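Local coordinates for protein putative superoxide reductase (Thermotoga maritima, PDB 3QZB) that probably reduces superoxide to hydrogen peroxide at an iron centre, using electrons delivered by rubredoxin, at residues 58-70 with 85-99. Sequence-based numbering, arbitrary orientation.
With FE (Fe (III) ion), chain B.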
loop_
_atom_site.group_PDB
_atom_site.type_symbol
_atom_site.label_atom_id
_atom_site.label_comp_id
_atom_site.label_asym_id
_atom_site.label_seq_id
_atom_site.Cartn_x
_atom_site.Cartn_y
_atom_site.Cartn_z
ATOM N N PRO A 58 -19.081 2.570 10.800
ATOM C CA PRO A 58 -18.569 1.461 11.608
ATOM C C PRO A 58 -17.101 1.164 11.447
ATOM O O PRO A 58 -16.495 1.474 10.379
ATOM C CB PRO A 58 -19.420 0.272 11.116
ATOM C CG PRO A 58 -20.684 0.882 10.631
ATOM C CD PRO A 58 -20.246 2.183 9.990
ATOM N N ASN A 59 -16.519 0.523 12.445
ATOM C CA ASN A 59 -15.170 -0.009 12.296
ATOM C C ASN A 59 -15.156 -1.338 13.013
ATOM O O ASN A 59 -14.692 -1.489 14.132
ATOM C CB ASN A 59 -14.170 0.919 12.910
ATOM C CG ASN A 59 -12.750 0.560 12.541
ATOM O OD1 ASN A 59 -12.493 -0.457 11.864
ATOM N ND2 ASN A 59 -11.800 1.406 12.979
ATOM N N THR A 60 -15.722 -2.344 12.349
ATOM C CA THR A 60 -15.767 -3.708 12.852
ATOM C C THR A 60 -14.927 -4.597 11.962
ATOM O O THR A 60 -14.539 -4.211 10.845
ATOM C CB THR A 60 -17.220 -4.241 12.922
ATOM O OG1 THR A 60 -17.671 -4.390 11.566
ATOM C CG2 THR A 60 -18.139 -3.290 13.723
ATOM N N THR A 61 -14.705 -5.847 12.392
ATOM C CA THR A 61 -13.979 -6.728 11.583
ATOM C C THR A 61 -14.680 -6.967 10.224
ATOM O O THR A 61 -14.049 -7.080 9.189
ATOM C CB THR A 61 -13.763 -8.053 12.358
ATOM O OG1 THR A 61 -13.047 -7.812 13.606
ATOM C CG2 THR A 61 -13.029 -9.119 11.535
ATOM N N GLU A 62 -16.014 -7.017 10.232
ATOM C CA GLU A 62 -16.799 -7.260 9.051
ATOM C C GLU A 62 -16.995 -6.058 8.138
ATOM O O GLU A 62 -17.205 -6.245 6.940
ATOM C CB GLU A 62 -18.186 -7.845 9.450
ATOM C CG GLU A 62 -18.116 -9.119 10.290
ATOM C CD GLU A 62 -17.720 -8.935 11.795
ATOM O OE1 GLU A 62 -17.750 -7.808 12.370
ATOM O OE2 GLU A 62 -17.434 -9.996 12.435
ATOM N N HIS A 63 -16.945 -4.847 8.711
ATOM C CA HIS A 63 -17.321 -3.640 7.966
ATOM C C HIS A 63 -16.453 -2.490 8.449
ATOM O O HIS A 63 -16.585 -2.033 9.579
ATOM C CB HIS A 63 -18.788 -3.307 8.178
ATOM C CG HIS A 63 -19.264 -2.101 7.433
ATOM N ND1 HIS A 63 -20.358 -1.390 7.851
ATOM C CD2 HIS A 63 -18.764 -1.444 6.346
ATOM C CE1 HIS A 63 -20.525 -0.357 7.029
ATOM N NE2 HIS A 63 -19.565 -0.363 6.094
ATOM N N HIS A 64 -15.643 -1.931 7.547
ATOM C CA HIS A 64 -14.717 -0.871 7.907
ATOM C C HIS A 64 -14.210 -0.154 6.689
ATOM O O HIS A 64 -14.187 -0.703 5.581
ATOM C CB HIS A 64 -13.525 -1.470 8.705
ATOM C CG HIS A 64 -12.855 -2.631 8.001
ATOM N ND1 HIS A 64 -13.092 -3.936 8.371
ATOM C CD2 HIS A 64 -11.993 -2.695 6.963
ATOM C CE1 HIS A 64 -12.393 -4.727 7.572
ATOM N NE2 HIS A 64 -11.751 -4.010 6.686
ATOM N N ILE A 65 -13.772 1.073 6.903
ATOM C CA ILE A 65 -13.014 1.807 5.863
ATOM C C ILE A 65 -11.582 1.324 5.826
ATOM O O ILE A 65 -10.887 1.272 6.818
ATOM C CB ILE A 65 -13.059 3.311 6.170
ATOM C CG1 ILE A 65 -14.501 3.833 6.303
ATOM C CG2 ILE A 65 -12.235 4.092 5.120
ATOM C CD1 ILE A 65 -15.358 3.568 5.096
ATOM N N ARG A 66 -11.147 0.909 4.644
ATOM C CA ARG A 66 -9.819 0.356 4.424
ATOM C C ARG A 66 -8.728 1.420 4.221
ATOM O O ARG A 66 -7.611 1.227 4.686
ATOM C CB ARG A 66 -9.863 -0.516 3.167
ATOM C CG ARG A 66 -10.671 -1.809 3.288
ATOM C CD ARG A 66 -9.887 -2.882 3.968
ATOM N NE ARG A 66 -10.540 -4.187 3.986
ATOM C CZ ARG A 66 -10.625 -4.990 2.954
ATOM N NH1 ARG A 66 -10.100 -4.674 1.791
ATOM N NH2 ARG A 66 -11.240 -6.174 3.073
ATOM N N TRP A 67 -9.041 2.469 3.478
ATOM C CA TRP A 67 -8.032 3.472 3.099
ATOM C C TRP A 67 -8.650 4.732 2.613
ATOM O O TRP A 67 -9.791 4.787 2.182
ATOM C CB TRP A 67 -6.994 2.871 2.121
ATOM C CG TRP A 67 -7.496 2.227 0.854
ATOM C CD1 TRP A 67 -7.518 0.885 0.613
ATOM C CD2 TRP A 67 -8.067 2.833 -0.348
ATOM N NE1 TRP A 67 -7.943 0.613 -0.646
ATOM C CE2 TRP A 67 -8.298 1.783 -1.270
ATOM C CE3 TRP A 67 -8.377 4.127 -0.748
ATOM C CZ2 TRP A 67 -8.801 2.001 -2.550
ATOM C CZ3 TRP A 67 -8.877 4.342 -2.003
ATOM C CH2 TRP A 67 -9.072 3.289 -2.896
ATOM N N ILE A 68 -7.788 5.768 2.620
ATOM C CA ILE A 68 -7.964 7.029 1.916
ATOM C C ILE A 68 -6.702 7.204 1.065
ATOM O O ILE A 68 -5.596 6.926 1.563
ATOM C CB ILE A 68 -8.079 8.180 2.910
ATOM C CG1 ILE A 68 -9.440 8.163 3.615
ATOM C CG2 ILE A 68 -7.818 9.548 2.220
ATOM C CD1 ILE A 68 -9.456 8.956 4.911
ATOM N N LYS A 69 -6.856 7.645 -0.180
ATOM C CA LYS A 69 -5.718 8.153 -0.930
ATOM C C LYS A 69 -6.024 9.527 -1.374
ATOM O O LYS A 69 -7.182 9.938 -1.499
ATOM C CB LYS A 69 -5.223 7.185 -2.016
ATOM C CG LYS A 69 -6.169 6.934 -3.139
ATOM C CD LYS A 69 -5.551 6.083 -4.253
ATOM C CE LYS A 69 -4.913 4.767 -3.846
ATOM N NZ LYS A 69 -5.797 3.856 -3.031
ATOM N N VAL A 70 -4.962 10.311 -1.615
ATOM C CA VAL A 70 -5.079 11.700 -2.009
ATOM C C VAL A 70 -4.293 11.877 -3.307
ATOM O O VAL A 70 -3.197 11.368 -3.449
ATOM C CB VAL A 70 -4.554 12.616 -0.937
ATOM C CG1 VAL A 70 -4.517 14.113 -1.390
ATOM C CG2 VAL A 70 -5.377 12.471 0.373
ATOM N N ARG A 85 -1.172 7.110 -0.139
ATOM C CA ARG A 85 -2.214 6.139 0.200
ATOM C C ARG A 85 -2.034 5.862 1.672
ATOM O O ARG A 85 -0.901 5.598 2.142
ATOM C CB ARG A 85 -2.078 4.854 -0.626
ATOM C CG ARG A 85 -3.097 3.758 -0.203
ATOM C CD ARG A 85 -2.969 2.561 -1.089
ATOM N NE ARG A 85 -3.611 1.343 -0.594
ATOM C CZ ARG A 85 -4.545 0.635 -1.252
ATOM N NH1 ARG A 85 -5.253 1.133 -2.273
ATOM N NH2 ARG A 85 -4.813 -0.603 -0.834
ATOM N N TYR A 86 -3.144 5.925 2.414
ATOM C CA TYR A 86 -3.126 5.865 3.882
ATOM C C TYR A 86 -4.097 4.752 4.303
ATOM O O TYR A 86 -5.317 4.887 4.118
ATOM C CB TYR A 86 -3.549 7.242 4.448
ATOM C CG TYR A 86 -2.818 8.403 3.786
ATOM C CD1 TYR A 86 -1.499 8.708 4.156
ATOM C CD2 TYR A 86 -3.385 9.086 2.735
ATOM C CE1 TYR A 86 -0.768 9.725 3.467
ATOM C CE2 TYR A 86 -2.665 10.087 2.082
ATOM C CZ TYR A 86 -1.388 10.395 2.420
ATOM O OH TYR A 86 -0.741 11.398 1.723
ATOM N N GLU A 87 -3.521 3.669 4.772
ATOM C CA GLU A 87 -4.264 2.463 5.058
ATOM C C GLU A 87 -4.566 2.369 6.547
ATOM O O GLU A 87 -3.670 2.591 7.359
ATOM C CB GLU A 87 -3.466 1.236 4.608
ATOM C CG GLU A 87 -3.250 1.190 3.138
ATOM C CD GLU A 87 -2.568 -0.066 2.680
ATOM O OE1 GLU A 87 -2.302 -0.986 3.465
ATOM O OE2 GLU A 87 -2.239 -0.123 1.455
ATOM N N PHE A 88 -5.772 1.926 6.852
ATOM C CA PHE A 88 -6.289 1.773 8.219
ATOM C C PHE A 88 -6.513 0.277 8.408
ATOM O O PHE A 88 -7.520 -0.218 7.854
ATOM C CB PHE A 88 -7.569 2.585 8.379
ATOM C CG PHE A 88 -7.434 3.980 7.818
ATOM C CD1 PHE A 88 -6.458 4.863 8.320
ATOM C CD2 PHE A 88 -8.234 4.415 6.799
ATOM C CE1 PHE A 88 -6.323 6.131 7.749
ATOM C CE2 PHE A 88 -8.051 5.668 6.252
ATOM C CZ PHE A 88 -7.096 6.523 6.735
ATOM N N ASN A 89 -5.585 -0.411 9.077
ATOM C CA ASN A 89 -5.488 -1.837 8.916
ATOM C C ASN A 89 -5.840 -2.685 10.125
ATOM O O ASN A 89 -5.750 -3.905 10.066
ATOM C CB ASN A 89 -4.130 -2.232 8.349
ATOM C CG ASN A 89 -3.937 -1.738 6.925
ATOM O OD1 ASN A 89 -4.922 -1.408 6.262
ATOM N ND2 ASN A 89 -2.683 -1.672 6.452
ATOM N N ALA A 90 -6.244 -2.058 11.236
ATOM C CA ALA A 90 -6.683 -2.787 12.420
ATOM C C ALA A 90 -8.165 -2.563 12.620
ATOM O O ALA A 90 -8.624 -1.408 12.618
ATOM C CB ALA A 90 -5.909 -2.331 13.649
ATOM N N HIS A 91 -8.914 -3.656 12.776
ATOM C CA HIS A 91 -10.366 -3.593 12.887
ATOM C C HIS A 91 -10.888 -4.579 13.935
ATOM O O HIS A 91 -11.951 -5.163 13.737
ATOM C CB HIS A 91 -11.070 -3.791 11.547
ATOM C CG HIS A 91 -10.438 -3.009 10.447
ATOM N ND1 HIS A 91 -10.590 -1.652 10.310
ATOM C CD2 HIS A 91 -9.600 -3.405 9.485
ATOM C CE1 HIS A 91 -9.842 -1.248 9.289
ATOM N NE2 HIS A 91 -9.253 -2.301 8.766
ATOM N N GLY A 92 -10.155 -4.744 15.025
ATOM C CA GLY A 92 -10.634 -5.597 16.133
ATOM C C GLY A 92 -10.465 -7.091 15.931
ATOM O O GLY A 92 -10.957 -7.865 16.762
ATOM N N GLU A 93 -9.845 -7.525 14.855
ATOM C CA GLU A 93 -9.587 -8.925 14.595
ATOM C C GLU A 93 -8.689 -9.522 15.630
ATOM O O GLU A 93 -7.745 -8.859 16.060
ATOM C CB GLU A 93 -8.883 -9.066 13.248
ATOM C CG GLU A 93 -9.618 -8.346 12.161
ATOM C CD GLU A 93 -9.141 -6.930 11.896
ATOM O OE1 GLU A 93 -8.430 -6.349 12.735
ATOM O OE2 GLU A 93 -9.531 -6.366 10.854
ATOM N N SER A 94 -8.879 -10.789 15.970
ATOM C CA SER A 94 -7.973 -11.478 16.831
ATOM C C SER A 94 -8.187 -12.990 16.759
ATOM O O SER A 94 -9.266 -13.456 16.389
ATOM C CB SER A 94 -8.070 -11.031 18.281
ATOM O OG SER A 94 -9.262 -11.516 18.917
ATOM N N VAL A 95 -7.211 -13.726 17.262
ATOM C CA VAL A 95 -7.343 -15.198 17.408
ATOM C C VAL A 95 -8.559 -15.522 18.312
ATOM O O VAL A 95 -9.196 -16.568 18.179
ATOM C CB VAL A 95 -6.032 -15.777 17.971
ATOM C CG1 VAL A 95 -6.179 -17.206 18.588
ATOM C CG2 VAL A 95 -5.010 -15.856 16.842
ATOM N N GLN A 96 -8.777 -14.693 19.330
ATOM C CA GLN A 96 -9.828 -14.923 20.312
ATOM C C GLN A 96 -11.213 -14.639 19.706
ATOM O O GLN A 96 -12.202 -15.034 20.302
ATOM C CB GLN A 96 -9.569 -14.062 21.543
ATOM C CG GLN A 96 -8.274 -14.394 22.249
ATOM C CD GLN A 96 -7.037 -13.849 21.524
ATOM O OE1 GLN A 96 -7.046 -12.722 21.035
ATOM N NE2 GLN A 96 -5.971 -14.612 21.533
ATOM N N GLY A 97 -11.266 -13.968 18.563
ATOM C CA GLY A 97 -12.483 -13.753 17.796
ATOM C C GLY A 97 -12.551 -12.402 17.164
ATOM O O GLY A 97 -11.812 -11.441 17.492
ATOM N N PRO A 98 -13.447 -12.233 16.176
ATOM C CA PRO A 98 -13.637 -10.906 15.566
ATOM C C PRO A 98 -14.218 -9.957 16.610
ATOM O O PRO A 98 -14.937 -10.356 17.512
ATOM C CB PRO A 98 -14.659 -11.163 14.439
ATOM C CG PRO A 98 -15.404 -12.353 14.925
ATOM C CD PRO A 98 -14.396 -13.217 15.649
ATOM N N ASN A 99 -13.837 -8.699 16.501
ATOM C CA ASN A 99 -14.416 -7.657 17.334
ATOM C C ASN A 99 -14.088 -7.768 18.814
ATOM O O ASN A 99 -14.735 -7.106 19.602
ATOM C CB ASN A 99 -15.946 -7.501 17.103
ATOM C CG ASN A 99 -16.221 -7.201 15.668
ATOM O OD1 ASN A 99 -15.731 -6.173 15.150
ATOM N ND2 ASN A 99 -16.986 -8.040 15.013
HETATM FE FE FE B . -19.268 1.121 4.559
HETATM O O HOH W 1 -18.633 -10.513 15.221
HETATM O O HOH W 2 -5.920 -0.778 3.761
#
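His-64 and His-91 stack face to face, with centroids 3.5 Å apart and planes at 6°. His-64 reaches the stack with CG between its backbone N and carbonyl carbon (chi1 53°). In its ring plane, ND1 donates to Thr-60 O and NE2 accepts from Arg-66 NE, which fixes the ring's rotation. Arg-66 NH1 is hydrogen-bonded to Asn-89 O of the second subunit. His-91 ND1 donates in its own ring plane to a lone pair of Asn-59 OD1 at 2.7 Å. Replacing His-64 by alanine is likely to strip the His-91 face of its stacking partner and leave Arg-66 NE without its acceptor and Thr-60 O without one of its two donors. Further out, Thr-61 OG1 donates to His-91 O and accepts from Asn-99 N. Asn-99 ND2 meets the syn lone pair of Glu-62 OE1 at 2.8 Å, nearly straight at 171°. In the strands, Arg-85 sets its guanidinium, tilted, over the face of the Trp-67 five-membered ring, a cation-pi contact with CZ 3.6 Å from the centroid. Its NE forms a salt bridge with Glu-87 OE2. The strand parts are arms of the antiparallel beta hairpin 65-74/81-87 of the immunoglobulin-like sandwich, continued by loops beside the iron site, where His-63 NE2 binds iron.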